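PDB 1FMJ: retinol dehydratase from Spodoptera frugiperda, which probably dehydrates retinol to anhydroretinol through a sulfated intermediate, binding retinol and adenosine-3'-5'-diphosphate as a member of the sulfotransferase family. Local coordinates for residues Met110-Asp113 and Glu119-Asp122; Leu136-Tyr141 and Glu296-Ile301; Thr33-Leu38 and Gly42-Arg47. One frame throughout, in Å; residues are numbered along the deposited sequence.

How the interactions relate
Along the chain the order is interaction 3, interaction 1, interaction 2, each closing before the next opens. Interaction 3 is the hairpin of strands 35-38 and 43-46, in the three-stranded antiparallel sheet. Its centre lies about 15 Å from that of interaction 1, in the loop between strand 104-105 and helix 132-142, and the two meet through Thr33 and Tyr46. The centre of interaction 2, where that helix packs on the 296-301 turn, is about 13 Å from that of interaction 1, and Tyr112 packs on Leu139. Interactions 2 and 3 do not touch, their nearest atoms about 9 Å apart. Interaction 1 thus links the hairpin to helix 132-142 beside retinol, within the pocket that includes Leu139.

Interaction 1: residues Met110-Asp113 and Glu119-Asp122; sequences MIYD and EYND. With CA (calcium ion), chain F; RTL (retinol), chain H.
The hydroxyl of Tyr120 is held by two groups. Asp113 N donates to Tyr120 OH at 2.8 Å in a bent bond, with an N-H...O angle of 141°, and Thr33 OG1 forms a further hydrogen bond to the same oxygen. Thr33 OG1 also bonds Ile111 O, so one threonine ties the phenol to the backbone of 110-113. The backbone oxygen Asp113 O also lies in the plane of the Tyr120 ring at its edge, 3.5 Å from Tyr120 CE1. Tyr112 CD1 lies over one face of the Tyr120 ring, and Tyr112 CE1 is 3.6 Å from Tyr120 CE1. The two planes are inclined at 45°, an oblique pairing, neither a stack nor edge-to-face. Tyr112 has CG anti to its own N (chi1 -180°), which carries the ring alongside the six-membered ring of retinol. There Tyr112 CD1 approaches retinol C4 at 3.6 Å, while Tyr120 CD2 lies 3.5 Å from retinol C3. The two tyrosines thus line the pocket at the ring end of retinol, and the bonds at Tyr120 OH probably limit how far its ring can swing. Immediately after Tyr120 the chain binds calcium: Asn121 OD1 coordinates it at 2.4 Å and Asp122 OD1 at 2.7 Å, with Glu118 O as another ligand. One short loop therefore serves both a metal site and the pocket. It connects strand 104-105 to helix 132-142, against which Tyr112 packs through Leu139 and Ser142 and Tyr120 through Tyr135, while Met110 and Ile111 lie on Tyr46 of strand 43-46.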
loop_
_atom_site.group_PDB
_atom_site.type_symbol
_atom_site.label_atom_id
_atom_site.label_comp_id
_atom_site.label_asym_id
_atom_site.label_seq_id
_atom_site.Cartn_x
_atom_site.Cartn_y
_atom_site.Cartn_z
ATOM N N MET A 110 -7.744 -0.097 -9.450
ATOM C CA MET A 110 -7.780 1.313 -9.863
ATOM C C MET A 110 -6.636 1.859 -10.714
ATOM O O MET A 110 -6.820 2.835 -11.448
ATOM C CB MET A 110 -7.975 2.226 -8.643
ATOM C CG MET A 110 -6.697 2.635 -7.914
ATOM S SD MET A 110 -7.000 4.012 -6.773
ATOM C CE MET A 110 -5.552 3.906 -5.682
ATOM N N ILE A 111 -5.462 1.244 -10.645
ATOM C CA ILE A 111 -4.341 1.760 -11.423
ATOM C C ILE A 111 -4.497 1.448 -12.904
ATOM O O ILE A 111 -3.772 1.983 -13.741
ATOM C CB ILE A 111 -2.995 1.186 -10.913
ATOM C CG1 ILE A 111 -1.830 1.971 -11.514
ATOM C CG2 ILE A 111 -2.886 -0.284 -11.256
ATOM C CD1 ILE A 111 -0.497 1.684 -10.843
ATOM N N TYR A 112 -5.465 0.603 -13.228
ATOM C CA TYR A 112 -5.689 0.212 -14.621
ATOM C C TYR A 112 -6.980 0.747 -15.219
ATOM O O TYR A 112 -8.041 0.618 -14.628
ATOM C CB TYR A 112 -5.686 -1.313 -14.735
ATOM C CG TYR A 112 -5.900 -1.824 -16.148
ATOM C CD1 TYR A 112 -4.993 -1.512 -17.164
ATOM C CD2 TYR A 112 -6.989 -2.645 -16.461
ATOM C CE1 TYR A 112 -5.159 -2.006 -18.456
ATOM C CE2 TYR A 112 -7.168 -3.142 -17.754
ATOM C CZ TYR A 112 -6.247 -2.817 -18.745
ATOM O OH TYR A 112 -6.407 -3.281 -20.026
ATOM N N ASP A 113 -6.877 1.322 -16.412
ATOM C CA ASP A 113 -8.025 1.876 -17.130
ATOM C C ASP A 113 -8.199 1.098 -18.444
ATOM O O ASP A 113 -7.501 1.363 -19.418
ATOM C CB ASP A 113 -7.758 3.353 -17.421
ATOM C CG ASP A 113 -8.954 4.069 -18.013
ATOM O OD1 ASP A 113 -8.905 5.314 -18.073
ATOM O OD2 ASP A 113 -9.930 3.405 -18.421
ATOM N N GLU A 119 -2.405 1.916 -24.509
ATOM C CA GLU A 119 -1.402 2.868 -24.042
ATOM C C GLU A 119 -0.396 2.391 -22.994
ATOM O O GLU A 119 0.669 2.993 -22.839
ATOM C CB GLU A 119 -2.110 4.103 -23.498
ATOM C CG GLU A 119 -3.019 4.774 -24.510
ATOM C CD GLU A 119 -3.883 5.838 -23.884
ATOM O OE1 GLU A 119 -3.346 6.651 -23.104
ATOM O OE2 GLU A 119 -5.097 5.871 -24.174
ATOM N N TYR A 120 -0.704 1.310 -22.289
ATOM C CA TYR A 120 0.187 0.850 -21.231
ATOM C C TYR A 120 1.502 0.183 -21.588
ATOM O O TYR A 120 2.497 0.377 -20.885
ATOM C CB TYR A 120 -0.580 -0.047 -20.268
ATOM C CG TYR A 120 -1.676 0.687 -19.548
ATOM C CD1 TYR A 120 -2.998 0.590 -19.970
ATOM C CD2 TYR A 120 -1.392 1.484 -18.448
ATOM C CE1 TYR A 120 -4.014 1.269 -19.307
ATOM C CE2 TYR A 120 -2.396 2.166 -17.778
ATOM C CZ TYR A 120 -3.705 2.052 -18.211
ATOM O OH TYR A 120 -4.704 2.701 -17.540
ATOM N N ASN A 121 1.529 -0.609 -22.651
ATOM C CA ASN A 121 2.771 -1.274 -23.013
ATOM C C ASN A 121 3.775 -0.290 -23.587
ATOM O O ASN A 121 4.964 -0.588 -23.685
ATOM C CB ASN A 121 2.498 -2.402 -24.008
ATOM C CG ASN A 121 1.434 -2.041 -25.008
ATOM O OD1 ASN A 121 1.638 -1.186 -25.872
ATOM N ND2 ASN A 121 0.272 -2.682 -24.884
ATOM N N ASP A 122 3.288 0.892 -23.944
ATOM C CA ASP A 122 4.128 1.933 -24.510
ATOM C C ASP A 122 5.028 2.587 -23.458
ATOM O O ASP A 122 5.932 3.354 -23.791
ATOM C CB ASP A 122 3.252 2.993 -25.183
ATOM C CG ASP A 122 2.331 2.404 -26.245
ATOM O OD1 ASP A 122 2.543 1.233 -26.648
ATOM O OD2 ASP A 122 1.400 3.111 -26.691
HETATM CA CA CA F . 0.443 -0.055 -27.658
HETATM C C1 RTL H . 1.145 -1.664 -14.762
HETATM C C2 RTL H . 0.554 -0.851 -15.958
HETATM C C3 RTL H . -0.831 -1.328 -16.377
HETATM C C4 RTL H . -1.744 -2.463 -15.919
HETATM C C5 RTL H . -1.001 -3.147 -14.769
HETATM C C6 RTL H . 0.253 -2.843 -14.217
HETATM C C7 RTL H . 0.842 -3.600 -13.080
HETATM C C8 RTL H . 0.536 -3.376 -11.769
HETATM C C9 RTL H . 1.113 -4.117 -10.639
HETATM C C10 RTL H . 0.698 -3.768 -9.367
HETATM C C11 RTL H . 1.090 -4.316 -8.050
HETATM C C12 RTL H . 1.395 -3.317 -7.156
HETATM C C13 RTL H . 1.834 -3.255 -5.746
HETATM C C14 RTL H . 2.133 -2.233 -4.890
HETATM C C15 RTL H . 1.079 -1.717 -4.002
HETATM O O1 RTL H . 1.024 -2.396 -2.819
HETATM C C16 RTL H . 1.364 -0.522 -13.749
HETATM C C17 RTL H . 2.517 -2.100 -15.301
HETATM C C18 RTL H . -1.840 -4.328 -14.256
HETATM C C19 RTL H . 2.141 -5.234 -10.900
HETATM C C20 RTL H . 1.944 -4.709 -5.259
#

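Interaction 2: residues Leu136-Tyr141 and Glu296-Ile301; sequences LGLLEY and EDYREI
Leu138, on helix 132-142, projects both of its methyls into an angle formed by Tyr298 and Ile301, in a small apolar helix-to-turn packing within the sulfotransferase domain. The opposing segment is a 3-10 turn beginning at Glu296, followed by residues of helical backbone conformation. The backbones stay well apart, 9.5 Å between Leu138 CA and Tyr298 CA, so side chains alone make the join between these segments, which buries just 121 Å² in all. Leu138 CD1 reaches Tyr298 CE1 at 3.5 Å, obliquely to the ring, and also lies near the phenol oxygen. The second methyl, Leu138 CD2, touches both partners: the same ring carbon, Tyr298 CE1, and Ile301 CD1 at 3.7 Å. Leu138 has an unusual first torsion (chi1 -145°), away from a staggered value, and with it both methyls face the turn. Ile301 meets Leu138 CD2 with an extended arm, CD1 anti to CA (chi2 178°), and that same CD1 lies in the plane of the Tyr298 ring, at its edge. Over one face of the ring, above its centre, sits Asp297 OD2. Leu138 also touches Ile303, which like Leu139 belongs to the retinol pocket, and its side chain comes within about 4 Å of retinol, so Leu138 lies just behind the pocket. Polar bonds add to the join: Arg134, earlier on the same helix, hydrogen-bonds Asp297 O and forms a salt bridge with Glu300. Within the turn, Arg299 grips the Glu296 carboxylate side-on, NH2 reaching OE1 while Arg299 NE donates in the guanidinium plane to the syn lone pair of Glu296 OE2 at 2.8 Å.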
loop_
_atom_site.group_PDB
_atom_site.type_symbol
_atom_site.label_atom_id
_atom_site.label_comp_id
_atom_site.label_asym_id
_atom_site.label_seq_id
_atom_site.Cartn_x
_atom_site.Cartn_y
_atom_site.Cartn_z
ATOM N N LEU A 136 -1.612 -10.026 -20.535
ATOM C CA LEU A 136 -3.039 -9.848 -20.764
ATOM C C LEU A 136 -3.862 -10.423 -19.615
ATOM O O LEU A 136 -4.912 -9.886 -19.273
ATOM C CB LEU A 136 -3.446 -10.510 -22.086
ATOM C CG LEU A 136 -2.787 -9.924 -23.332
ATOM C CD1 LEU A 136 -3.163 -10.754 -24.549
ATOM C CD2 LEU A 136 -3.222 -8.473 -23.506
ATOM N N GLY A 137 -3.394 -11.530 -19.038
ATOM C CA GLY A 137 -4.100 -12.125 -17.916
ATOM C C GLY A 137 -4.032 -11.154 -16.749
ATOM O O GLY A 137 -4.945 -11.069 -15.937
ATOM N N LEU A 138 -2.938 -10.403 -16.686
ATOM C CA LEU A 138 -2.725 -9.413 -15.635
ATOM C C LEU A 138 -3.700 -8.251 -15.827
ATOM O O LEU A 138 -4.307 -7.763 -14.870
ATOM C CB LEU A 138 -1.284 -8.909 -15.703
ATOM C CG LEU A 138 -0.546 -8.554 -14.416
ATOM C CD1 LEU A 138 -0.946 -9.501 -13.283
ATOM C CD2 LEU A 138 0.960 -8.648 -14.694
ATOM N N LEU A 139 -3.845 -7.810 -17.069
ATOM C CA LEU A 139 -4.752 -6.717 -17.370
ATOM C C LEU A 139 -6.203 -7.093 -17.086
ATOM O O LEU A 139 -6.977 -6.263 -16.625
ATOM C CB LEU A 139 -4.615 -6.293 -18.836
ATOM C CG LEU A 139 -3.243 -5.773 -19.267
ATOM C CD1 LEU A 139 -3.332 -5.198 -20.670
ATOM C CD2 LEU A 139 -2.771 -4.711 -18.307
ATOM N N GLU A 140 -6.569 -8.343 -17.347
ATOM C CA GLU A 140 -7.948 -8.772 -17.131
ATOM C C GLU A 140 -8.335 -8.811 -15.654
ATOM O O GLU A 140 -9.415 -8.360 -15.273
ATOM C CB GLU A 140 -8.184 -10.149 -17.757
ATOM C CG GLU A 140 -9.654 -10.487 -17.920
ATOM C CD GLU A 140 -9.884 -11.904 -18.391
ATOM O OE1 GLU A 140 -9.187 -12.346 -19.334
ATOM O OE2 GLU A 140 -10.772 -12.574 -17.821
ATOM N N TYR A 141 -7.462 -9.368 -14.827
ATOM C CA TYR A 141 -7.723 -9.447 -13.396
ATOM C C TYR A 141 -7.830 -8.040 -12.845
ATOM O O TYR A 141 -8.684 -7.748 -12.015
ATOM C CB TYR A 141 -6.579 -10.168 -12.689
ATOM C CG TYR A 141 -6.755 -10.284 -11.187
ATOM C CD1 TYR A 141 -7.534 -11.303 -10.635
ATOM C CD2 TYR A 141 -6.139 -9.380 -10.319
ATOM C CE1 TYR A 141 -7.695 -11.424 -9.256
ATOM C CE2 TYR A 141 -6.294 -9.489 -8.935
ATOM C CZ TYR A 141 -7.073 -10.515 -8.413
ATOM O OH TYR A 141 -7.231 -10.642 -7.052
ATOM N N GLU A 296 8.826 -11.136 -7.870
ATOM C CA GLU A 296 9.770 -11.353 -8.961
ATOM C C GLU A 296 9.167 -12.226 -10.056
ATOM O O GLU A 296 9.727 -12.346 -11.139
ATOM C CB GLU A 296 11.067 -11.984 -8.436
ATOM C CG GLU A 296 11.988 -10.985 -7.752
ATOM C CD GLU A 296 12.492 -9.916 -8.702
ATOM O OE1 GLU A 296 12.712 -8.772 -8.245
ATOM O OE2 GLU A 296 12.675 -10.216 -9.905
ATOM N N ASP A 297 8.018 -12.828 -9.767
ATOM C CA ASP A 297 7.321 -13.675 -10.725
ATOM C C ASP A 297 6.810 -12.828 -11.887
ATOM O O ASP A 297 6.495 -13.348 -12.960
ATOM C CB ASP A 297 6.149 -14.391 -10.039
ATOM C CG ASP A 297 5.426 -13.503 -9.033
ATOM O OD1 ASP A 297 6.100 -12.972 -8.127
ATOM O OD2 ASP A 297 4.187 -13.343 -9.132
ATOM N N TYR A 298 6.743 -11.517 -11.673
ATOM C CA TYR A 298 6.275 -10.608 -12.711
ATOM C C TYR A 298 7.391 -10.126 -13.640
ATOM O O TYR A 298 7.120 -9.615 -14.724
ATOM C CB TYR A 298 5.581 -9.391 -12.091
ATOM C CG TYR A 298 4.224 -9.679 -11.493
ATOM C CD1 TYR A 298 3.236 -10.319 -12.237
ATOM C CD2 TYR A 298 3.913 -9.279 -10.195
ATOM C CE1 TYR A 298 1.971 -10.555 -11.706
ATOM C CE2 TYR A 298 2.646 -9.510 -9.652
ATOM C CZ TYR A 298 1.684 -10.146 -10.415
ATOM O OH TYR A 298 0.434 -10.380 -9.892
ATOM N N ARG A 299 8.645 -10.289 -13.236
ATOM C CA ARG A 299 9.723 -9.818 -14.091
ATOM C C ARG A 299 9.783 -10.568 -15.421
ATOM O O ARG A 299 10.088 -9.974 -16.451
ATOM C CB ARG A 299 11.075 -9.904 -13.377
ATOM C CG ARG A 299 12.166 -9.102 -14.082
ATOM C CD ARG A 299 13.409 -8.982 -13.223
ATOM N NE ARG A 299 13.133 -8.304 -11.960
ATOM C CZ ARG A 299 13.139 -6.987 -11.791
ATOM N NH1 ARG A 299 13.407 -6.175 -12.804
ATOM N NH2 ARG A 299 12.888 -6.482 -10.592
ATOM N N GLU A 300 9.484 -11.865 -15.397
ATOM C CA GLU A 300 9.500 -12.666 -16.619
ATOM C C GLU A 300 8.482 -12.115 -17.611
ATOM O O GLU A 300 8.623 -12.292 -18.819
ATOM C CB GLU A 300 9.186 -14.133 -16.298
ATOM C CG GLU A 300 9.192 -15.067 -17.507
ATOM C CD GLU A 300 7.917 -14.979 -18.340
ATOM O OE1 GLU A 300 6.825 -15.180 -17.772
ATOM O OE2 GLU A 300 8.005 -14.719 -19.564
ATOM N N ILE A 301 7.460 -11.439 -17.096
ATOM C CA ILE A 301 6.424 -10.852 -17.944
ATOM C C ILE A 301 6.969 -9.634 -18.691
ATOM O O ILE A 301 6.626 -9.407 -19.851
ATOM C CB ILE A 301 5.186 -10.430 -17.109
ATOM C CG1 ILE A 301 4.571 -11.661 -16.434
ATOM C CG2 ILE A 301 4.156 -9.748 -17.999
ATOM C CD1 ILE A 301 3.378 -11.360 -15.550
#

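Interaction 3: residues Thr33-Leu38 and Gly42-Arg47; sequences TTYVKL and GYMVYR
Tyr35 pairs with Tyr46 in a beta hairpin of strands 35-38 and 43-46, closed by a G1 bulge in which Gly42 and Tyr43 both face Leu38. Strand 35-38 lies centrally in the three-stranded antiparallel sheet, between 43-46 and 13-14. Starting from CB, the Tyr35 side chain first meets Met44, whose CE lies 3.8 Å from Tyr35 CB. CG touches the same methyl, which sits over one ring face in a CH-pi contact because the Met44 chain bends at chi2 (-67°) and chi3 (-90°). CD2 runs along the backbone carbonyl of Val45. Farther out, CE2 and CZ lie against the Tyr46 ring on the opposite face, with Tyr35 CZ to Tyr46 CE2 at 3.6 Å, in an offset stack whose planes differ by 17°. At the tip, OH is hydrogen-bonded to Thr223. Replacing Tyr35 by alanine takes away the whole ring, which would probably leave Tyr46 without its stacking partner, the Met44 methyl without a face to rest on and Thr223 without this bond. Beyond the ring, Arg47 N donates to Thr34 O at 2.7 Å. At the turn end Lys37 folds back, and its NZ meets a lone pair of Gly42 O in the carbonyl plane at 2.8 Å.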
loop_
_atom_site.group_PDB
_atom_site.type_symbol
_atom_site.label_atom_id
_atom_site.label_comp_id
_atom_site.label_asym_id
_atom_site.label_seq_id
_atom_site.Cartn_x
_atom_site.Cartn_y
_atom_site.Cartn_z
ATOM N N THR A 33 -3.082 6.043 -16.810
ATOM C CA THR A 33 -4.148 6.323 -15.847
ATOM C C THR A 33 -4.011 7.706 -15.212
ATOM O O THR A 33 -2.921 8.101 -14.805
ATOM C CB THR A 33 -4.173 5.265 -14.729
ATOM O OG1 THR A 33 -4.026 3.958 -15.300
ATOM C CG2 THR A 33 -5.489 5.324 -13.982
ATOM N N THR A 34 -5.121 8.437 -15.126
ATOM C CA THR A 34 -5.123 9.783 -14.548
ATOM C C THR A 34 -5.780 9.797 -13.173
ATOM O O THR A 34 -6.403 8.817 -12.769
ATOM C CB THR A 34 -5.885 10.774 -15.455
ATOM O OG1 THR A 34 -7.203 10.269 -15.699
ATOM C CG2 THR A 34 -5.169 10.950 -16.779
ATOM N N TYR A 35 -5.648 10.912 -12.460
ATOM C CA TYR A 35 -6.235 11.045 -11.123
ATOM C C TYR A 35 -7.411 12.031 -11.048
ATOM O O TYR A 35 -7.730 12.734 -12.009
ATOM C CB TYR A 35 -5.198 11.551 -10.114
ATOM C CG TYR A 35 -3.961 10.707 -9.897
ATOM C CD1 TYR A 35 -2.787 10.966 -10.599
ATOM C CD2 TYR A 35 -3.933 9.722 -8.911
ATOM C CE1 TYR A 35 -1.616 10.281 -10.319
ATOM C CE2 TYR A 35 -2.761 9.025 -8.623
ATOM C CZ TYR A 35 -1.608 9.315 -9.328
ATOM O OH TYR A 35 -0.442 8.663 -9.032
ATOM N N VAL A 36 -8.032 12.058 -9.870
ATOM C CA VAL A 36 -9.118 12.967 -9.521
ATOM C C VAL A 36 -9.095 13.012 -8.000
ATOM O O VAL A 36 -8.741 12.022 -7.351
ATOM C CB VAL A 36 -10.520 12.480 -9.973
ATOM C CG1 VAL A 36 -10.581 12.373 -11.490
ATOM C CG2 VAL A 36 -10.861 11.159 -9.302
ATOM N N LYS A 37 -9.431 14.167 -7.438
ATOM C CA LYS A 37 -9.468 14.349 -5.992
ATOM C C LYS A 37 -10.782 13.739 -5.505
ATOM O O LYS A 37 -11.816 13.901 -6.154
ATOM C CB LYS A 37 -9.440 15.841 -5.655
ATOM C CG LYS A 37 -8.259 16.305 -4.803
ATOM C CD LYS A 37 -6.955 16.300 -5.572
ATOM C CE LYS A 37 -5.861 17.062 -4.819
ATOM N NZ LYS A 37 -5.486 16.432 -3.512
ATOM N N LEU A 38 -10.755 13.051 -4.371
ATOM C CA LEU A 38 -11.974 12.421 -3.868
ATOM C C LEU A 38 -12.317 12.789 -2.435
ATOM O O LEU A 38 -11.490 12.660 -1.541
ATOM C CB LEU A 38 -11.866 10.894 -3.983
ATOM C CG LEU A 38 -13.106 10.103 -3.554
ATOM C CD1 LEU A 38 -14.315 10.643 -4.321
ATOM C CD2 LEU A 38 -12.917 8.613 -3.820
ATOM N N GLY A 42 -9.887 15.433 -0.454
ATOM C CA GLY A 42 -9.219 15.360 -1.745
ATOM C C GLY A 42 -8.189 14.249 -1.878
ATOM O O GLY A 42 -7.061 14.488 -2.308
ATOM N N TYR A 43 -8.572 13.031 -1.509
ATOM C CA TYR A 43 -7.665 11.895 -1.621
ATOM C C TYR A 43 -7.401 11.621 -3.092
ATOM O O TYR A 43 -8.330 11.512 -3.899
ATOM C CB TYR A 43 -8.261 10.640 -0.964
ATOM C CG TYR A 43 -8.179 10.618 0.554
ATOM C CD1 TYR A 43 -9.332 10.662 1.335
ATOM C CD2 TYR A 43 -6.947 10.514 1.207
ATOM C CE1 TYR A 43 -9.267 10.600 2.737
ATOM C CE2 TYR A 43 -6.869 10.453 2.605
ATOM C CZ TYR A 43 -8.034 10.496 3.359
ATOM O OH TYR A 43 -7.974 10.445 4.728
ATOM N N MET A 44 -6.121 11.531 -3.442
ATOM C CA MET A 44 -5.727 11.261 -4.809
ATOM C C MET A 44 -6.061 9.818 -5.199
ATOM O O MET A 44 -5.454 8.876 -4.689
ATOM C CB MET A 44 -4.225 11.507 -4.966
ATOM C CG MET A 44 -3.823 12.970 -4.988
ATOM S SD MET A 44 -4.430 13.813 -6.456
ATOM C CE MET A 44 -3.065 13.545 -7.606
ATOM N N VAL A 45 -7.029 9.638 -6.095
ATOM C CA VAL A 45 -7.368 8.290 -6.528
ATOM C C VAL A 45 -7.337 8.189 -8.039
ATOM O O VAL A 45 -7.728 9.122 -8.750
ATOM C CB VAL A 45 -8.772 7.824 -6.003
ATOM C CG1 VAL A 45 -8.806 7.881 -4.479
ATOM C CG2 VAL A 45 -9.877 8.678 -6.585
ATOM N N TYR A 46 -6.836 7.062 -8.534
ATOM C CA TYR A 46 -6.783 6.837 -9.970
ATOM C C TYR A 46 -8.231 6.864 -10.450
ATOM O O TYR A 46 -9.100 6.242 -9.840
ATOM C CB TYR A 46 -6.128 5.484 -10.268
ATOM C CG TYR A 46 -4.611 5.531 -10.244
ATOM C CD1 TYR A 46 -3.883 4.819 -9.293
ATOM C CD2 TYR A 46 -3.911 6.282 -11.181
ATOM C CE1 TYR A 46 -2.489 4.855 -9.281
ATOM C CE2 TYR A 46 -2.522 6.323 -11.182
ATOM C CZ TYR A 46 -1.818 5.607 -10.231
ATOM O OH TYR A 46 -0.448 5.640 -10.247
ATOM N N ARG A 47 -8.483 7.586 -11.541
ATOM C CA ARG A 47 -9.831 7.732 -12.080
ATOM C C ARG A 47 -10.685 6.459 -12.088
ATOM O O ARG A 47 -11.838 6.487 -11.675
ATOM C CB ARG A 47 -9.772 8.336 -13.487
ATOM C CG ARG A 47 -11.091 8.930 -13.938
ATOM C CD ARG A 47 -11.003 9.510 -15.347
ATOM N NE ARG A 47 -12.178 10.318 -15.656
ATOM C CZ ARG A 47 -12.442 11.498 -15.099
ATOM N NH1 ARG A 47 -11.610 12.012 -14.204
ATOM N NH2 ARG A 47 -13.542 12.161 -15.433
#